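Local structure of chitooligosaccharidolytic beta-N-acetylglucosaminidase (Ostrinia furnacalis, 3OZP) at residues 191-196 with 500-505; 205-210 with 258-263; 221-226 with 270-275. The protein removes single beta-linked N-acetylglucosamine units from the non-reducing ends of chitooligosaccharides, preferring short chains, as a family 20 glycoside hydrolase active in chitin degradation. All coordinates share one frame; numbering follows the deposited sequence.

Contact 1: residues 191-196 with 500-505; sequences GILLDT and ALWSEQ. With OAN (O-(2-acetamido-2-deoxy D-glucopyranosylidene) amino-N-phenylcarbamate), chain B.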
loop_
_atom_site.group_PDB
_atom_site.type_symbol
_atom_site.label_atom_id
_atom_site.label_comp_id
_atom_site.label_asym_id
_atom_site.label_seq_id
_atom_site.Cartn_x
_atom_site.Cartn_y
_atom_site.Cartn_z
ATOM N N GLY A 191 -5.897 -2.004 -20.486
ATOM C CA GLY A 191 -4.533 -1.716 -20.063
ATOM C C GLY A 191 -4.269 -1.179 -18.672
ATOM O O GLY A 191 -5.179 -0.752 -17.957
ATOM N N ILE A 192 -2.994 -1.234 -18.299
ATOM C CA ILE A 192 -2.458 -0.511 -17.150
ATOM C C ILE A 192 -1.230 0.260 -17.624
ATOM O O ILE A 192 -0.353 -0.307 -18.289
ATOM C CB ILE A 192 -2.058 -1.459 -15.991
ATOM C CG1 ILE A 192 -3.307 -2.108 -15.374
ATOM C CG2 ILE A 192 -1.266 -0.696 -14.921
ATOM C CD1 ILE A 192 -3.013 -3.161 -14.337
ATOM N N LEU A 193 -1.189 1.553 -17.309
ATOM C CA LEU A 193 0.016 2.338 -17.508
ATOM C C LEU A 193 0.863 2.267 -16.244
ATOM O O LEU A 193 0.370 2.534 -15.141
ATOM C CB LEU A 193 -0.312 3.801 -17.837
ATOM C CG LEU A 193 0.872 4.765 -18.043
ATOM C CD1 LEU A 193 0.469 5.892 -18.951
ATOM C CD2 LEU A 193 1.396 5.336 -16.724
ATOM N N LEU A 194 2.134 1.904 -16.417
ATOM C CA LEU A 194 3.121 1.978 -15.346
ATOM C C LEU A 194 4.213 2.985 -15.689
ATOM O O LEU A 194 4.928 2.834 -16.679
ATOM C CB LEU A 194 3.752 0.610 -15.077
ATOM C CG LEU A 194 4.556 0.529 -13.772
ATOM C CD1 LEU A 194 3.668 0.887 -12.584
ATOM C CD2 LEU A 194 5.200 -0.839 -13.591
ATOM N N ASP A 195 4.316 4.012 -14.857
ATOM C CA ASP A 195 5.332 5.044 -14.969
ATOM C C ASP A 195 6.550 4.546 -14.185
ATOM O O ASP A 195 6.487 4.392 -12.969
ATOM C CB ASP A 195 4.745 6.349 -14.407
ATOM C CG ASP A 195 5.785 7.434 -14.132
ATOM O OD1 ASP A 195 5.383 8.454 -13.527
ATOM O OD2 ASP A 195 6.968 7.299 -14.505
ATOM N N THR A 196 7.635 4.239 -14.888
ATOM C CA THR A 196 8.850 3.729 -14.229
ATOM C C THR A 196 9.993 4.735 -14.326
ATOM O O THR A 196 11.180 4.367 -14.264
ATOM C CB THR A 196 9.315 2.374 -14.811
ATOM O OG1 THR A 196 9.745 2.546 -16.172
ATOM C CG2 THR A 196 8.203 1.331 -14.741
ATOM N N ALA A 500 -4.203 4.425 -15.050
ATOM C CA ALA A 500 -2.898 5.075 -15.077
ATOM C C ALA A 500 -2.267 5.112 -13.691
ATOM O O ALA A 500 -2.823 5.698 -12.764
ATOM C CB ALA A 500 -3.019 6.477 -15.656
ATOM N N LEU A 501 -1.118 4.456 -13.547
ATOM C CA LEU A 501 -0.330 4.596 -12.329
ATOM C C LEU A 501 0.911 5.446 -12.588
ATOM O O LEU A 501 1.987 4.940 -12.931
ATOM C CB LEU A 501 0.035 3.238 -11.707
ATOM C CG LEU A 501 0.861 3.253 -10.408
ATOM C CD1 LEU A 501 0.260 4.176 -9.327
ATOM C CD2 LEU A 501 1.031 1.830 -9.879
ATOM N N TRP A 502 0.730 6.751 -12.432
ATOM C CA TRP A 502 1.833 7.691 -12.403
ATOM C C TRP A 502 2.570 7.492 -11.084
ATOM O O TRP A 502 1.969 7.084 -10.085
ATOM C CB TRP A 502 1.309 9.113 -12.549
ATOM C CG TRP A 502 0.578 9.287 -13.839
ATOM C CD1 TRP A 502 -0.768 9.383 -14.008
ATOM C CD2 TRP A 502 1.154 9.336 -15.152
ATOM N NE1 TRP A 502 -1.070 9.511 -15.343
ATOM C CE2 TRP A 502 0.089 9.482 -16.069
ATOM C CE3 TRP A 502 2.468 9.278 -15.641
ATOM C CZ2 TRP A 502 0.294 9.581 -17.449
ATOM C CZ3 TRP A 502 2.675 9.370 -17.013
ATOM C CH2 TRP A 502 1.590 9.530 -17.903
ATOM N N SER A 503 3.872 7.755 -11.088
ATOM C CA SER A 503 4.717 7.234 -10.023
ATOM C C SER A 503 5.497 8.281 -9.244
ATOM O O SER A 503 6.530 7.971 -8.649
ATOM C CB SER A 503 5.641 6.154 -10.582
ATOM O OG SER A 503 4.872 5.079 -11.108
ATOM N N GLU A 504 4.999 9.517 -9.231
ATOM C CA GLU A 504 5.570 10.537 -8.353
ATOM C C GLU A 504 5.537 10.053 -6.907
ATOM O O GLU A 504 6.405 10.408 -6.105
ATOM C CB GLU A 504 4.833 11.871 -8.485
ATOM C CG GLU A 504 5.054 12.586 -9.822
ATOM C CD GLU A 504 4.036 12.200 -10.895
ATOM O OE1 GLU A 504 3.275 11.225 -10.703
ATOM O OE2 GLU A 504 4.005 12.879 -11.942
ATOM N N GLN A 505 4.539 9.230 -6.587
ATOM C CA GLN A 505 4.336 8.718 -5.233
ATOM C C GLN A 505 4.055 7.214 -5.228
ATOM O O GLN A 505 3.276 6.715 -4.408
ATOM C CB GLN A 505 3.190 9.469 -4.557
ATOM C CG GLN A 505 3.435 10.961 -4.393
ATOM C CD GLN A 505 2.260 11.658 -3.779
ATOM O OE1 GLN A 505 2.231 11.899 -2.575
ATOM N NE2 GLN A 505 1.269 11.972 -4.594
HETATM C CAH OAN B . -0.953 12.806 -19.381
HETATM C CAG OAN B . -0.616 13.103 -17.920
HETATM O OAN OAN B . -1.303 12.630 -17.016
HETATM N NAI OAN B . 0.450 13.914 -17.733
HETATM C CAB OAN B . 0.974 14.306 -16.404
HETATM C CAC OAN B . 1.800 13.109 -15.869
HETATM O OAJ OAN B . 3.154 13.226 -16.310
HETATM C CAD OAN B . 1.743 13.054 -14.360
HETATM O OAK OAN B . 2.536 11.960 -13.887
HETATM C CAE OAN B . 0.286 12.865 -13.999
HETATM C CAF OAN B . 0.122 12.703 -12.491
HETATM O OAM OAN B . -1.257 12.507 -12.171
HETATM O OAL OAN B . -0.461 14.032 -14.424
HETATM C CAA OAN B . -0.070 14.747 -15.539
HETATM N NAY OAN B . -0.674 15.896 -15.847
HETATM O OAQ OAN B . -1.786 16.312 -14.958
HETATM C CAP OAN B . -1.733 17.586 -14.467
HETATM O OAR OAN B . -1.523 18.544 -15.215
HETATM N NAO OAN B . -1.963 17.751 -13.151
HETATM C CAS OAN B . -1.968 18.943 -12.544
HETATM C CAT OAN B . -3.096 19.767 -12.613
HETATM C CAU OAN B . -3.103 20.996 -11.948
HETATM C CAV OAN B . -1.990 21.395 -11.204
HETATM C CAW OAN B . -0.869 20.568 -11.120
HETATM C CAX OAN B . -0.862 19.339 -11.784
#

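Contact 2: residues 205-210 with 258-263; sequences SIKRTI and IREVVR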
loop_
_atom_site.group_PDB
_atom_site.type_symbol
_atom_site.label_atom_id
_atom_site.label_comp_id
_atom_site.label_asym_id
_atom_site.label_seq_id
_atom_site.Cartn_x
_atom_site.Cartn_y
_atom_site.Cartn_z
ATOM N N SER A 205 8.714 -6.847 -9.749
ATOM C CA SER A 205 7.420 -6.217 -9.475
ATOM C C SER A 205 6.607 -6.013 -10.760
ATOM O O SER A 205 5.383 -6.108 -10.745
ATOM C CB SER A 205 7.599 -4.890 -8.724
ATOM O OG SER A 205 8.051 -3.862 -9.592
ATOM N N ILE A 206 7.297 -5.747 -11.866
ATOM C CA ILE A 206 6.649 -5.615 -13.170
ATOM C C ILE A 206 6.055 -6.955 -13.624
ATOM O O ILE A 206 4.916 -7.006 -14.089
ATOM C CB ILE A 206 7.610 -5.006 -14.223
ATOM C CG1 ILE A 206 7.960 -3.559 -13.841
ATOM C CG2 ILE A 206 6.988 -5.051 -15.622
ATOM C CD1 ILE A 206 9.119 -2.953 -14.641
ATOM N N LYS A 207 6.810 -8.039 -13.457
ATOM C CA LYS A 207 6.312 -9.375 -13.804
ATOM C C LYS A 207 5.121 -9.801 -12.934
ATOM O O LYS A 207 4.145 -10.367 -13.438
ATOM C CB LYS A 207 7.439 -10.398 -13.725
ATOM C CG LYS A 207 8.453 -10.247 -14.849
ATOM C CD LYS A 207 9.776 -10.893 -14.491
ATOM C CE LYS A 207 9.803 -12.362 -14.835
ATOM N NZ LYS A 207 9.140 -13.193 -13.792
ATOM N N ARG A 208 5.202 -9.501 -11.639
ATOM C CA ARG A 208 4.107 -9.749 -10.698
ATOM C C ARG A 208 2.818 -9.016 -11.122
ATOM O O ARG A 208 1.717 -9.572 -11.023
ATOM C CB ARG A 208 4.542 -9.327 -9.286
ATOM C CG ARG A 208 3.547 -9.639 -8.181
ATOM C CD ARG A 208 4.123 -9.356 -6.790
ATOM N NE ARG A 208 4.315 -7.927 -6.529
ATOM C CZ ARG A 208 5.490 -7.340 -6.304
ATOM N NH1 ARG A 208 6.617 -8.051 -6.295
ATOM N NH2 ARG A 208 5.539 -6.031 -6.074
ATOM N N THR A 209 2.972 -7.777 -11.589
ATOM C CA THR A 209 1.873 -6.982 -12.148
ATOM C C THR A 209 1.230 -7.672 -13.357
ATOM O O THR A 209 -0.001 -7.725 -13.473
ATOM C CB THR A 209 2.371 -5.579 -12.554
ATOM O OG1 THR A 209 2.902 -4.918 -11.405
ATOM C CG2 THR A 209 1.247 -4.733 -13.146
ATOM N N ILE A 210 2.068 -8.196 -14.247
ATOM C CA ILE A 210 1.598 -8.952 -15.413
ATOM C C ILE A 210 0.820 -10.212 -14.998
ATOM O O ILE A 210 -0.225 -10.519 -15.584
ATOM C CB ILE A 210 2.757 -9.258 -16.401
ATOM C CG1 ILE A 210 3.235 -7.949 -17.053
ATOM C CG2 ILE A 210 2.318 -10.273 -17.474
ATOM C CD1 ILE A 210 4.584 -8.024 -17.753
ATOM N N ILE A 258 14.197 -6.415 -20.342
ATOM C CA ILE A 258 13.021 -6.063 -21.137
ATOM C C ILE A 258 12.532 -7.263 -21.956
ATOM O O ILE A 258 11.334 -7.550 -21.975
ATOM C CB ILE A 258 13.266 -4.811 -22.016
ATOM C CG1 ILE A 258 13.498 -3.589 -21.118
ATOM C CG2 ILE A 258 12.086 -4.561 -22.951
ATOM C CD1 ILE A 258 14.004 -2.370 -21.837
ATOM N N ARG A 259 13.455 -7.979 -22.599
ATOM C CA ARG A 259 13.097 -9.214 -23.306
ATOM C C ARG A 259 12.384 -10.209 -22.389
ATOM O O ARG A 259 11.399 -10.839 -22.788
ATOM C CB ARG A 259 14.324 -9.862 -23.955
ATOM C CG ARG A 259 14.779 -9.164 -25.228
ATOM C CD ARG A 259 15.953 -9.883 -25.891
ATOM N NE ARG A 259 16.238 -9.324 -27.213
ATOM C CZ ARG A 259 17.362 -8.694 -27.557
ATOM N NH1 ARG A 259 18.355 -8.538 -26.688
ATOM N NH2 ARG A 259 17.499 -8.229 -28.794
ATOM N N GLU A 260 12.878 -10.336 -21.161
ATOM C CA GLU A 260 12.265 -11.201 -20.153
ATOM C C GLU A 260 10.818 -10.770 -19.858
ATOM O O GLU A 260 9.907 -11.597 -19.861
ATOM C CB GLU A 260 13.117 -11.206 -18.876
ATOM C CG GLU A 260 12.597 -12.097 -17.759
ATOM C CD GLU A 260 13.427 -12.001 -16.488
ATOM O OE1 GLU A 260 14.646 -11.726 -16.572
ATOM O OE2 GLU A 260 12.850 -12.207 -15.396
ATOM N N VAL A 261 10.615 -9.475 -19.633
ATOM C CA VAL A 261 9.283 -8.933 -19.350
ATOM C C VAL A 261 8.329 -9.101 -20.545
ATOM O O VAL A 261 7.173 -9.497 -20.373
ATOM C CB VAL A 261 9.359 -7.450 -18.904
ATOM C CG1 VAL A 261 7.966 -6.824 -18.827
ATOM C CG2 VAL A 261 10.065 -7.334 -17.554
ATOM N N VAL A 262 8.828 -8.809 -21.745
ATOM C CA VAL A 262 8.046 -8.912 -22.975
ATOM C C VAL A 262 7.572 -10.357 -23.225
ATOM O O VAL A 262 6.404 -10.580 -23.558
ATOM C CB VAL A 262 8.829 -8.324 -24.189
ATOM C CG1 VAL A 262 8.196 -8.724 -25.511
ATOM C CG2 VAL A 262 8.912 -6.796 -24.085
ATOM N N ARG A 263 8.474 -11.320 -23.048
ATOM C CA ARG A 263 8.153 -12.748 -23.177
ATOM C C ARG A 263 7.165 -13.212 -22.097
ATOM O O ARG A 263 6.199 -13.926 -22.390
ATOM C CB ARG A 263 9.439 -13.589 -23.134
ATOM C CG ARG A 263 9.236 -15.107 -23.028
ATOM C CD ARG A 263 8.711 -15.722 -24.322
ATOM N NE ARG A 263 8.251 -17.095 -24.102
ATOM C CZ ARG A 263 7.957 -17.968 -25.064
ATOM N NH1 ARG A 263 8.071 -17.631 -26.343
ATOM N NH2 ARG A 263 7.546 -19.188 -24.740
#

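Contact 3: residues 221-226 with 270-275; sequences FHWHIT and VRVLPE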
loop_
_atom_site.group_PDB
_atom_site.type_symbol
_atom_site.label_atom_id
_atom_site.label_comp_id
_atom_site.label_asym_id
_atom_site.label_seq_id
_atom_site.Cartn_x
_atom_site.Cartn_y
_atom_site.Cartn_z
ATOM N N PHE A 221 0.134 -3.781 -21.140
ATOM C CA PHE A 221 0.969 -3.107 -20.186
ATOM C C PHE A 221 1.670 -1.965 -20.912
ATOM O O PHE A 221 2.520 -2.187 -21.777
ATOM C CB PHE A 221 1.953 -4.099 -19.588
ATOM C CG PHE A 221 2.737 -3.556 -18.450
ATOM C CD1 PHE A 221 4.086 -3.841 -18.344
ATOM C CD2 PHE A 221 2.125 -2.780 -17.471
ATOM C CE1 PHE A 221 4.824 -3.353 -17.299
ATOM C CE2 PHE A 221 2.845 -2.286 -16.418
ATOM C CZ PHE A 221 4.211 -2.572 -16.323
ATOM N N HIS A 222 1.263 -0.751 -20.563
ATOM C CA HIS A 222 1.760 0.481 -21.159
ATOM C C HIS A 222 2.893 0.968 -20.264
ATOM O O HIS A 222 2.672 1.442 -19.150
ATOM C CB HIS A 222 0.589 1.477 -21.277
ATOM C CG HIS A 222 0.967 2.885 -21.633
ATOM N ND1 HIS A 222 2.261 3.295 -21.880
ATOM C CD2 HIS A 222 0.192 3.982 -21.808
ATOM C CE1 HIS A 222 2.268 4.583 -22.165
ATOM N NE2 HIS A 222 1.027 5.026 -22.126
ATOM N N TRP A 223 4.112 0.807 -20.767
ATOM C CA TRP A 223 5.322 1.073 -19.997
ATOM C C TRP A 223 5.827 2.480 -20.299
ATOM O O TRP A 223 6.493 2.709 -21.315
ATOM C CB TRP A 223 6.377 0.017 -20.346
ATOM C CG TRP A 223 7.534 -0.100 -19.388
ATOM C CD1 TRP A 223 7.993 0.851 -18.519
ATOM C CD2 TRP A 223 8.416 -1.222 -19.253
ATOM N NE1 TRP A 223 9.085 0.378 -17.833
ATOM C CE2 TRP A 223 9.370 -0.888 -18.263
ATOM C CE3 TRP A 223 8.481 -2.484 -19.859
ATOM C CZ2 TRP A 223 10.384 -1.766 -17.873
ATOM C CZ3 TRP A 223 9.488 -3.360 -19.469
ATOM C CH2 TRP A 223 10.425 -2.995 -18.481
ATOM N N HIS A 224 5.480 3.420 -19.420
ATOM C CA HIS A 224 5.931 4.800 -19.522
ATOM C C HIS A 224 7.332 4.844 -18.920
ATOM O O HIS A 224 7.515 5.129 -17.730
ATOM C CB HIS A 224 4.964 5.727 -18.780
ATOM C CG HIS A 224 5.304 7.182 -18.891
ATOM N ND1 HIS A 224 4.756 8.003 -19.855
ATOM C CD2 HIS A 224 6.106 7.969 -18.136
ATOM C CE1 HIS A 224 5.220 9.231 -19.696
ATOM N NE2 HIS A 224 6.040 9.237 -18.660
ATOM N N ILE A 225 8.312 4.546 -19.765
ATOM C CA ILE A 225 9.656 4.179 -19.314
ATOM C C ILE A 225 10.604 5.366 -19.074
ATOM O O ILE A 225 11.528 5.258 -18.267
ATOM C CB ILE A 225 10.273 3.088 -20.249
ATOM C CG1 ILE A 225 11.494 2.416 -19.608
ATOM C CG2 ILE A 225 10.555 3.638 -21.666
ATOM C CD1 ILE A 225 11.837 1.054 -20.217
ATOM N N THR A 226 10.358 6.495 -19.736
ATOM C CA THR A 226 11.196 7.682 -19.569
ATOM C C THR A 226 10.363 8.901 -19.200
ATOM O O THR A 226 9.173 8.965 -19.495
ATOM C CB THR A 226 11.998 8.021 -20.858
ATOM O OG1 THR A 226 11.091 8.199 -21.956
ATOM C CG2 THR A 226 12.994 6.919 -21.192
ATOM N N VAL A 270 -0.423 -10.661 -22.601
ATOM C CA VAL A 270 -0.221 -9.244 -22.307
ATOM C C VAL A 270 0.798 -8.602 -23.256
ATOM O O VAL A 270 1.977 -8.966 -23.278
ATOM C CB VAL A 270 0.184 -9.005 -20.826
ATOM C CG1 VAL A 270 0.542 -7.523 -20.575
ATOM C CG2 VAL A 270 -0.923 -9.454 -19.888
ATOM N N ARG A 271 0.297 -7.657 -24.044
ATOM C CA ARG A 271 1.081 -6.801 -24.927
ATOM C C ARG A 271 1.863 -5.790 -24.084
ATOM O O ARG A 271 1.275 -5.049 -23.297
ATOM C CB ARG A 271 0.107 -6.066 -25.860
ATOM C CG ARG A 271 0.650 -4.871 -26.628
ATOM C CD ARG A 271 -0.492 -3.920 -27.014
ATOM N NE ARG A 271 -1.262 -4.378 -28.175
ATOM C CZ ARG A 271 -2.553 -4.716 -28.168
ATOM N NH1 ARG A 271 -3.135 -5.102 -29.295
ATOM N NH2 ARG A 271 -3.271 -4.670 -27.051
ATOM N N VAL A 272 3.185 -5.774 -24.240
ATOM C CA VAL A 272 4.020 -4.784 -23.560
ATOM C C VAL A 272 4.310 -3.624 -24.513
ATOM O O VAL A 272 5.092 -3.748 -25.454
ATOM C CB VAL A 272 5.319 -5.410 -22.975
ATOM C CG1 VAL A 272 6.158 -4.347 -22.262
ATOM C CG2 VAL A 272 4.976 -6.546 -22.019
ATOM N N LEU A 273 3.656 -2.499 -24.249
ATOM C CA LEU A 273 3.632 -1.355 -25.148
ATOM C C LEU A 273 4.483 -0.209 -24.581
ATOM O O LEU A 273 4.127 0.383 -23.561
ATOM C CB LEU A 273 2.175 -0.903 -25.340
ATOM C CG LEU A 273 1.738 -0.038 -26.525
ATOM C CD1 LEU A 273 0.209 0.091 -26.543
ATOM C CD2 LEU A 273 2.385 1.344 -26.521
ATOM N N PRO A 274 5.618 0.102 -25.241
ATOM C CA PRO A 274 6.507 1.147 -24.729
ATOM C C PRO A 274 6.035 2.550 -25.088
ATOM O O PRO A 274 5.458 2.755 -26.163
ATOM C CB PRO A 274 7.829 0.853 -25.442
ATOM C CG PRO A 274 7.412 0.264 -26.758
ATOM C CD PRO A 274 6.162 -0.541 -26.453
ATOM N N GLU A 275 6.278 3.498 -24.189
ATOM C CA GLU A 275 6.112 4.912 -24.489
ATOM C C GLU A 275 7.438 5.651 -24.376
ATOM O O GLU A 275 8.134 5.548 -23.356
ATOM C CB GLU A 275 5.095 5.579 -23.555
ATOM C CG GLU A 275 4.885 7.072 -23.850
ATOM C CD GLU A 275 4.008 7.784 -22.835
ATOM O OE1 GLU A 275 3.397 7.113 -21.976
ATOM O OE2 GLU A 275 3.933 9.032 -22.883
HETATM O O HOH W 1 7.823 7.843 -21.726
#

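Contact 1: residues 191-196 with 500-505
L193 and W502 fit together as a bump on a flat plate: the methyl CD2 of the leucine sits over one face of the indole, 4.1 Å from the centroid of its six-membered ring and almost on the ring normal, a CH-pi contact. Its other methyl, CD1, meets the rim of that ring, 3.9 Å from W502 CH2. The opposite face carries the pyranose of the bound carbamate inhibitor, with sugar carbon CAC above the ring centre, so the indole is a slab between a barrel strand and the ligand. D195 OD1 lies in plane at the indole edge, its carboxylate turned 70° from the ring. Having CG anti to the backbone N (chi1 166°) carries this carboxylate across to the 500-505 segment, where S503 N meets OD1 at 3.0 Å from above the carboxylate plane. S503 also gives its hydroxyl proton to a carbonyl lone pair, OG to D195 O at 2.6 Å; D195 is thus held through backbone and side chain, and R198 adds a salt bridge to OD1. On the other face of the sheet L194 and L501 lie alongside, pointing the same way, with CD1 of L194 3.9 Å from CD2 of L501, under helix 511-515. Between the faces runs the parallel ladder of strands 189-195 and 494-501, the seam at which the eight-stranded TIM barrel closes, with L501 N bonded to L193 O at 2.9 Å. Beyond the seam E504 bends at chi2 (90°) to bring OE2 within 2.6 Å of the ligand hydroxyl OAK, which donates to it. Stacking on one sugar face plus a carboxylate on the hydroxyl of CAD, the 4-position, suggests that the site reads the free 4-hydroxyl end of a chain, consistent with stepwise removal of non-reducing units.

Contact 2: residues 205-210 with 258-263
The carboxylate of E260 is the flat group that meets the other helix, and it does so through one oxygen: OE2 lies 3.1 Å from K207 CE, the two side chains crossing at about a right angle. A second flat group, the guanidinium of R208, belongs to the far side of its helix; S205 CA sits over one of its faces, offset toward the rim, while its NE is paired with D512. The lysine does not complete a salt bridge with E260. Its chain is bent at chi3 and again at chi4, which leaves NZ 4.2 Å from E260 OE2, near enough for attraction between opposite charges but beyond a salt bridge, and the ammonium has a cation-pi partner in F264 one turn further along the second helix. These are neighbouring helices of the (beta/alpha)8 barrel, 203-215 following the first strand and 255-267 the second; their short segments run nearly parallel, 9° apart, with axes 10.2 Å from each other. Beneath the K207-E260 pair the joint is apolar and narrow. V261 places CG1 anti to its own backbone N (chi1 171°), where the methyl rests against two isoleucines one helical turn apart: CG1 is 3.8 Å from I206 CG2 and 3.7 Å from I210 CD1. The approach differs between the two, I206 meeting the valine nearly at right angles and I210 more slantwise with the end of its chain. W223, on the strand below, lies against both I206 and V261 and so floors this groove. Within the first helix, S205 O is gripped twice by T209, the backbone N and the hydroxyl OG1 arriving from opposite faces of the carbonyl plane, with OG1 at 2.8 Å from S205 O.

Contact 3: residues 221-226 with 270-275
F221 opens the pairing with V270 and R271: its N donates to R271 O at 2.7 Å, nearly straight, and its CB rests 3.8 Å from V270 CG1. Its carbonyl accepts L273 N, while its ring leans outward toward helix 203-215. H222 turns to the other face of the sheet, beside L273 and E275, and its ring stacks on that of H341. W223 donates its N to L273 O and returns to the side of F221; with CG anti to the backbone N (chi1 -164°), its indole lies alongside V272, whose CG1 touches the ring edge in plane, 3.8 Å from W223 CE3. These are the second and third strands of the TIM barrel, parallel in direction and joined by a beta-alpha-beta crossover through helix 255-267. H224, centre of an inverse gamma turn, points into the barrel. Its ND1 donates to E275 OE1 at 2.7 Å, approached at the imidazole edge with the carboxylate turned 78° to the ring, although the position of OE1 is less certain. E275 reaches there on a fully extended chain, and its OE2 accepts a hydrogen bond from W402 NE1. The opposite nitrogen of H224, NE2, is hydrogen-bonded to D227, an inferred charge-relay residue, so H224 links E275 to D227, consistent with the glutamate helping to orient the imidazole. I225 lays CD1 over a face of the W223 indole and brings CG2 3.5 Å from E275 O. At T226 a water bridges the two backbones, donating to T226 O and E275 O, each at 2.8 Å, and lies over the H224 ring centre.

How the contacts relate
The three contacts occupy one sector of the barrel. Contacts 1 and 3 are neighbouring parts of its sheet, centres about 10 Å apart: strand 189-195 bonds to strand 220-224, with L194 N 2.8 Å from H222 O, and T196 OG1 probably bonds to W223 NE1. Contact 2 covers this sheet from outside, I206 CD1 packing 3.7 Å from W223 CZ2 and I206 CG1 3.9 Å from L194 CD2. Only contact 1 touches the inhibitor directly; contact 3 reaches the site through H224, whose side chain is about 5 Å from the ligand and meets W502 edge-to-face. Contact 2 lies away from the annotated sites, centred about 15 Å from contact 1.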